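PDB 5DL8: benzoate transport porin BenP from Acinetobacter baumannii AB307-0294, which probably forms an OprD-family channel that lets small solutes, such as benzoate, cross the outer membrane into the periplasm. Local coordinates for residues Ser49-His63 with Thr75-Ser89. Residues are numbered along the deposited sequence; the frame is centred on the assembly and turned at random.
Sequences SWSQAASLFYKSKMH and TIGADASVQYAVRLS
Ser-60 hydroxyl OG takes the place of a main-chain carbonyl where the ladder between 49-63 and 75-89 breaks: Ala-78 N donates to Ser-60 OG at 2.8 Å, while Ser-60 N donates back to Ala-78 O at 2.9 Å. Chi1 of 80° sets OG between its own backbone N and carbonyl carbon, turned to the partner strand. The register slips by one residue here, and His-63 then pairs with Ile-76. Beside the step, the doubly bent Met-62 brings CE to 3.5 Å from Thr-75 OG1, a hydroxyl that is hydrogen-bonded in turn to Asn-19 OD1.

From Gln-52 to Tyr-58 the pairing is regular and antiparallel. On the face with Ser-55, Phe-57 and Gln-83, the ring and amide planes stand 52° apart, with Phe-57 CZ 3.8 Å from Gln-83 CG. One water spans Ser-55 OG (2.8 Å) and Gln-83 OE1 (2.7 Å), donating to the latter, and lies at the Phe-57 ring edge; Leu-149 N also donates to OE1. On the other face, Leu-56 CB meets Val-82 CG1 at 3.9 Å. At the far end Leu-88 CD1 sits over the six-membered ring of Trp-50, 5° off its normal, a CH-pi contact.

Strands 25-39 and 107-123 flank the pair, and Lys-120 forms a salt bridge with Asp-79. Polar groups and water on the Ser-55 face, against Leu-56 and Val-82 on the reverse, fit a porin barrel wall with a channel-facing side and a probably lipid-facing one.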
# COMPACT_ATOMS: atom_id res chain seq x y z
N SER A 49 -9.92 -1.93 17.03
CA SER A 49 -11.26 -2.52 16.95
C SER A 49 -11.19 -4.03 16.51
O SER A 49 -10.10 -4.56 16.07
CB SER A 49 -12.07 -1.77 15.87
OG SER A 49 -11.34 -1.78 14.61
N TRP A 50 -12.38 -4.60 16.58
CA TRP A 50 -12.76 -5.92 16.16
C TRP A 50 -13.89 -5.62 15.24
O TRP A 50 -14.90 -4.96 15.64
CB TRP A 50 -13.29 -6.82 17.37
CG TRP A 50 -13.47 -8.26 17.00
CD1 TRP A 50 -12.69 -8.97 16.09
CD2 TRP A 50 -14.48 -9.14 17.42
NE1 TRP A 50 -13.15 -10.22 15.97
CE2 TRP A 50 -14.26 -10.37 16.77
CE3 TRP A 50 -15.56 -9.02 18.31
CZ2 TRP A 50 -15.05 -11.48 16.97
CZ3 TRP A 50 -16.42 -10.13 18.50
CH2 TRP A 50 -16.15 -11.36 17.81
N SER A 51 -13.76 -6.15 14.03
CA SER A 51 -14.79 -5.97 13.00
C SER A 51 -14.96 -7.18 12.11
O SER A 51 -13.99 -7.97 11.97
CB SER A 51 -14.54 -4.69 12.19
OG SER A 51 -13.28 -4.69 11.58
N GLN A 52 -16.18 -7.30 11.55
CA GLN A 52 -16.50 -8.31 10.51
C GLN A 52 -16.95 -7.60 9.26
O GLN A 52 -17.78 -6.68 9.37
CB GLN A 52 -17.61 -9.27 10.95
CG GLN A 52 -18.01 -10.29 9.93
CD GLN A 52 -16.86 -11.28 9.67
OE1 GLN A 52 -16.29 -11.86 10.61
NE2 GLN A 52 -16.50 -11.47 8.43
N ALA A 53 -16.38 -8.03 8.10
CA ALA A 53 -16.66 -7.41 6.81
C ALA A 53 -17.05 -8.47 5.78
O ALA A 53 -16.68 -9.65 5.92
CB ALA A 53 -15.44 -6.63 6.29
N ALA A 54 -17.85 -8.04 4.80
CA ALA A 54 -18.20 -8.79 3.60
C ALA A 54 -18.06 -7.81 2.39
O ALA A 54 -18.41 -6.65 2.50
CB ALA A 54 -19.60 -9.36 3.64
N SER A 55 -17.49 -8.34 1.29
CA SER A 55 -17.20 -7.56 0.11
C SER A 55 -17.36 -8.33 -1.16
O SER A 55 -17.17 -9.55 -1.19
CB SER A 55 -15.76 -7.05 0.14
OG SER A 55 -15.50 -6.27 1.28
N LEU A 56 -17.66 -7.60 -2.22
CA LEU A 56 -17.78 -8.16 -3.54
C LEU A 56 -17.17 -7.22 -4.63
O LEU A 56 -17.35 -5.99 -4.56
CB LEU A 56 -19.27 -8.41 -3.82
CG LEU A 56 -19.60 -9.14 -5.13
CD1 LEU A 56 -18.94 -10.50 -5.12
CD2 LEU A 56 -21.09 -9.20 -5.31
N PHE A 57 -16.39 -7.81 -5.51
CA PHE A 57 -15.63 -7.10 -6.58
C PHE A 57 -15.93 -7.78 -7.94
O PHE A 57 -15.88 -9.01 -8.09
CB PHE A 57 -14.09 -7.10 -6.36
CG PHE A 57 -13.69 -6.57 -5.02
CD1 PHE A 57 -13.61 -7.44 -3.92
CD2 PHE A 57 -13.48 -5.22 -4.82
CE1 PHE A 57 -13.28 -6.96 -2.66
CE2 PHE A 57 -13.11 -4.73 -3.57
CZ PHE A 57 -13.07 -5.59 -2.48
N TYR A 58 -16.25 -6.95 -8.91
CA TYR A 58 -16.62 -7.39 -10.21
C TYR A 58 -15.77 -6.66 -11.24
O TYR A 58 -15.61 -5.40 -11.17
CB TYR A 58 -18.08 -7.10 -10.44
CG TYR A 58 -18.49 -7.34 -11.88
CD1 TYR A 58 -18.63 -8.65 -12.41
CD2 TYR A 58 -18.74 -6.25 -12.75
CE1 TYR A 58 -19.02 -8.83 -13.74
CE2 TYR A 58 -19.15 -6.44 -14.03
CZ TYR A 58 -19.28 -7.71 -14.51
OH TYR A 58 -19.63 -7.82 -15.78
N LYS A 59 -15.24 -7.45 -12.18
CA LYS A 59 -14.55 -6.93 -13.34
C LYS A 59 -14.94 -7.59 -14.58
O LYS A 59 -14.52 -8.74 -14.82
CB LYS A 59 -13.09 -7.25 -13.25
CG LYS A 59 -12.40 -6.68 -12.06
CD LYS A 59 -10.93 -7.04 -12.10
CE LYS A 59 -10.34 -6.54 -13.40
NZ LYS A 59 -8.88 -6.42 -13.19
N SER A 60 -15.63 -6.87 -15.43
CA SER A 60 -16.03 -7.44 -16.70
C SER A 60 -14.87 -7.83 -17.64
O SER A 60 -13.80 -7.23 -17.66
CB SER A 60 -17.02 -6.56 -17.46
OG SER A 60 -16.38 -5.50 -18.13
N LYS A 61 -15.14 -8.85 -18.44
CA LYS A 61 -14.36 -9.02 -19.66
C LYS A 61 -14.48 -7.74 -20.51
O LYS A 61 -15.45 -6.95 -20.40
CB LYS A 61 -14.82 -10.26 -20.47
CG LYS A 61 -16.20 -10.16 -21.14
CD LYS A 61 -16.59 -11.47 -21.87
CE LYS A 61 -18.10 -11.73 -21.95
NZ LYS A 61 -18.47 -13.08 -22.47
N MET A 62 -13.50 -7.57 -21.37
CA MET A 62 -13.56 -6.53 -22.40
C MET A 62 -14.44 -7.02 -23.54
O MET A 62 -14.27 -8.09 -24.09
CB MET A 62 -12.16 -6.11 -22.86
CG MET A 62 -11.35 -5.37 -21.79
SD MET A 62 -12.13 -4.02 -20.82
CE MET A 62 -12.23 -2.74 -22.10
N HIS A 63 -15.43 -6.24 -23.89
CA HIS A 63 -16.34 -6.68 -24.93
C HIS A 63 -16.01 -6.00 -26.21
O HIS A 63 -15.93 -4.80 -26.27
CB HIS A 63 -17.76 -6.34 -24.58
CG HIS A 63 -18.44 -7.32 -23.68
ND1 HIS A 63 -18.25 -7.34 -22.30
CD2 HIS A 63 -19.38 -8.26 -23.96
CE1 HIS A 63 -19.02 -8.28 -21.78
NE2 HIS A 63 -19.72 -8.84 -22.77
N THR A 75 -13.10 -1.73 -27.69
CA THR A 75 -13.67 -2.63 -26.62
C THR A 75 -14.25 -1.80 -25.48
O THR A 75 -13.77 -0.71 -25.22
CB THR A 75 -12.67 -3.68 -26.05
OG1 THR A 75 -11.53 -3.00 -25.48
CG2 THR A 75 -12.16 -4.61 -27.12
N ILE A 76 -15.32 -2.31 -24.86
CA ILE A 76 -15.95 -1.69 -23.67
C ILE A 76 -16.07 -2.70 -22.51
O ILE A 76 -16.27 -3.90 -22.74
CB ILE A 76 -17.37 -1.10 -23.92
CG1 ILE A 76 -18.23 -2.09 -24.76
CG2 ILE A 76 -17.29 0.26 -24.58
CD1 ILE A 76 -19.71 -2.10 -24.43
N GLY A 77 -15.92 -2.21 -21.30
CA GLY A 77 -16.30 -2.98 -20.13
C GLY A 77 -16.66 -2.10 -18.97
O GLY A 77 -16.71 -0.89 -19.07
N ALA A 78 -16.87 -2.72 -17.84
CA ALA A 78 -17.13 -2.04 -16.59
C ALA A 78 -16.70 -2.87 -15.38
O ALA A 78 -16.65 -4.15 -15.44
CB ALA A 78 -18.60 -1.68 -16.47
N ASP A 79 -16.37 -2.15 -14.33
CA ASP A 79 -16.06 -2.76 -13.08
C ASP A 79 -16.96 -2.15 -12.01
O ASP A 79 -17.53 -1.07 -12.18
CB ASP A 79 -14.64 -2.48 -12.63
CG ASP A 79 -13.53 -2.98 -13.60
OD1 ASP A 79 -13.63 -3.93 -14.34
OD2 ASP A 79 -12.47 -2.45 -13.45
N ALA A 80 -17.02 -2.81 -10.87
CA ALA A 80 -17.76 -2.28 -9.70
C ALA A 80 -17.39 -3.01 -8.41
O ALA A 80 -16.89 -4.14 -8.43
CB ALA A 80 -19.24 -2.35 -9.96
N SER A 81 -17.62 -2.35 -7.28
CA SER A 81 -17.23 -2.90 -5.97
C SER A 81 -18.22 -2.49 -4.89
O SER A 81 -18.86 -1.44 -5.01
CB SER A 81 -15.79 -2.42 -5.60
OG SER A 81 -15.73 -1.03 -5.30
N VAL A 82 -18.27 -3.28 -3.80
CA VAL A 82 -18.98 -2.93 -2.61
C VAL A 82 -18.27 -3.62 -1.46
O VAL A 82 -17.77 -4.77 -1.60
CB VAL A 82 -20.48 -3.34 -2.74
CG1 VAL A 82 -20.61 -4.87 -2.92
CG2 VAL A 82 -21.29 -2.88 -1.51
N GLN A 83 -18.07 -2.88 -0.37
CA GLN A 83 -17.40 -3.41 0.83
C GLN A 83 -18.10 -2.87 2.05
O GLN A 83 -18.44 -1.69 2.11
CB GLN A 83 -15.93 -2.97 0.90
CG GLN A 83 -15.03 -3.10 -0.36
CD GLN A 83 -13.67 -2.43 -0.14
OE1 GLN A 83 -12.82 -2.84 0.68
NE2 GLN A 83 -13.51 -1.29 -0.83
N TYR A 84 -18.35 -3.74 3.01
CA TYR A 84 -19.16 -3.42 4.18
C TYR A 84 -18.59 -4.07 5.38
O TYR A 84 -18.37 -5.29 5.35
CB TYR A 84 -20.56 -3.92 3.98
CG TYR A 84 -21.44 -3.65 5.15
CD1 TYR A 84 -21.74 -2.30 5.51
CD2 TYR A 84 -22.01 -4.70 5.91
CE1 TYR A 84 -22.57 -2.02 6.58
CE2 TYR A 84 -22.87 -4.41 6.97
CZ TYR A 84 -23.15 -3.07 7.28
OH TYR A 84 -23.87 -2.76 8.40
N ALA A 85 -18.36 -3.29 6.45
CA ALA A 85 -17.87 -3.80 7.72
C ALA A 85 -18.76 -3.31 8.90
O ALA A 85 -19.23 -2.18 8.92
CB ALA A 85 -16.48 -3.32 7.98
N VAL A 86 -18.96 -4.20 9.88
CA VAL A 86 -19.58 -3.89 11.17
C VAL A 86 -18.60 -3.95 12.31
O VAL A 86 -17.85 -4.94 12.43
CB VAL A 86 -20.67 -4.93 11.46
CG1 VAL A 86 -21.36 -4.70 12.82
CG2 VAL A 86 -21.75 -4.74 10.42
N ARG A 87 -18.58 -2.89 13.15
CA ARG A 87 -17.82 -2.95 14.39
C ARG A 87 -18.44 -3.94 15.41
O ARG A 87 -19.60 -3.87 15.73
CB ARG A 87 -17.70 -1.60 15.07
CG ARG A 87 -16.81 -1.67 16.30
CD ARG A 87 -16.24 -0.30 16.74
NE ARG A 87 -17.20 0.73 16.79
CZ ARG A 87 -18.17 0.85 17.76
NH1 ARG A 87 -18.29 -0.00 18.79
NH2 ARG A 87 -19.04 1.86 17.71
N LEU A 88 -17.64 -4.80 15.99
CA LEU A 88 -18.12 -5.71 17.04
C LEU A 88 -17.68 -5.39 18.44
O LEU A 88 -18.34 -5.83 19.40
CB LEU A 88 -17.61 -7.16 16.73
CG LEU A 88 -17.94 -7.80 15.37
CD1 LEU A 88 -17.06 -9.06 15.09
CD2 LEU A 88 -19.42 -8.18 15.33
N SER A 89 -16.50 -4.82 18.58
CA SER A 89 -15.98 -4.48 19.88
C SER A 89 -16.74 -3.23 20.36
O SER A 89 -17.43 -2.54 19.62
CB SER A 89 -14.48 -4.15 19.79
OG SER A 89 -14.25 -3.15 18.85
O HOH W 1 -12.85 -5.41 1.50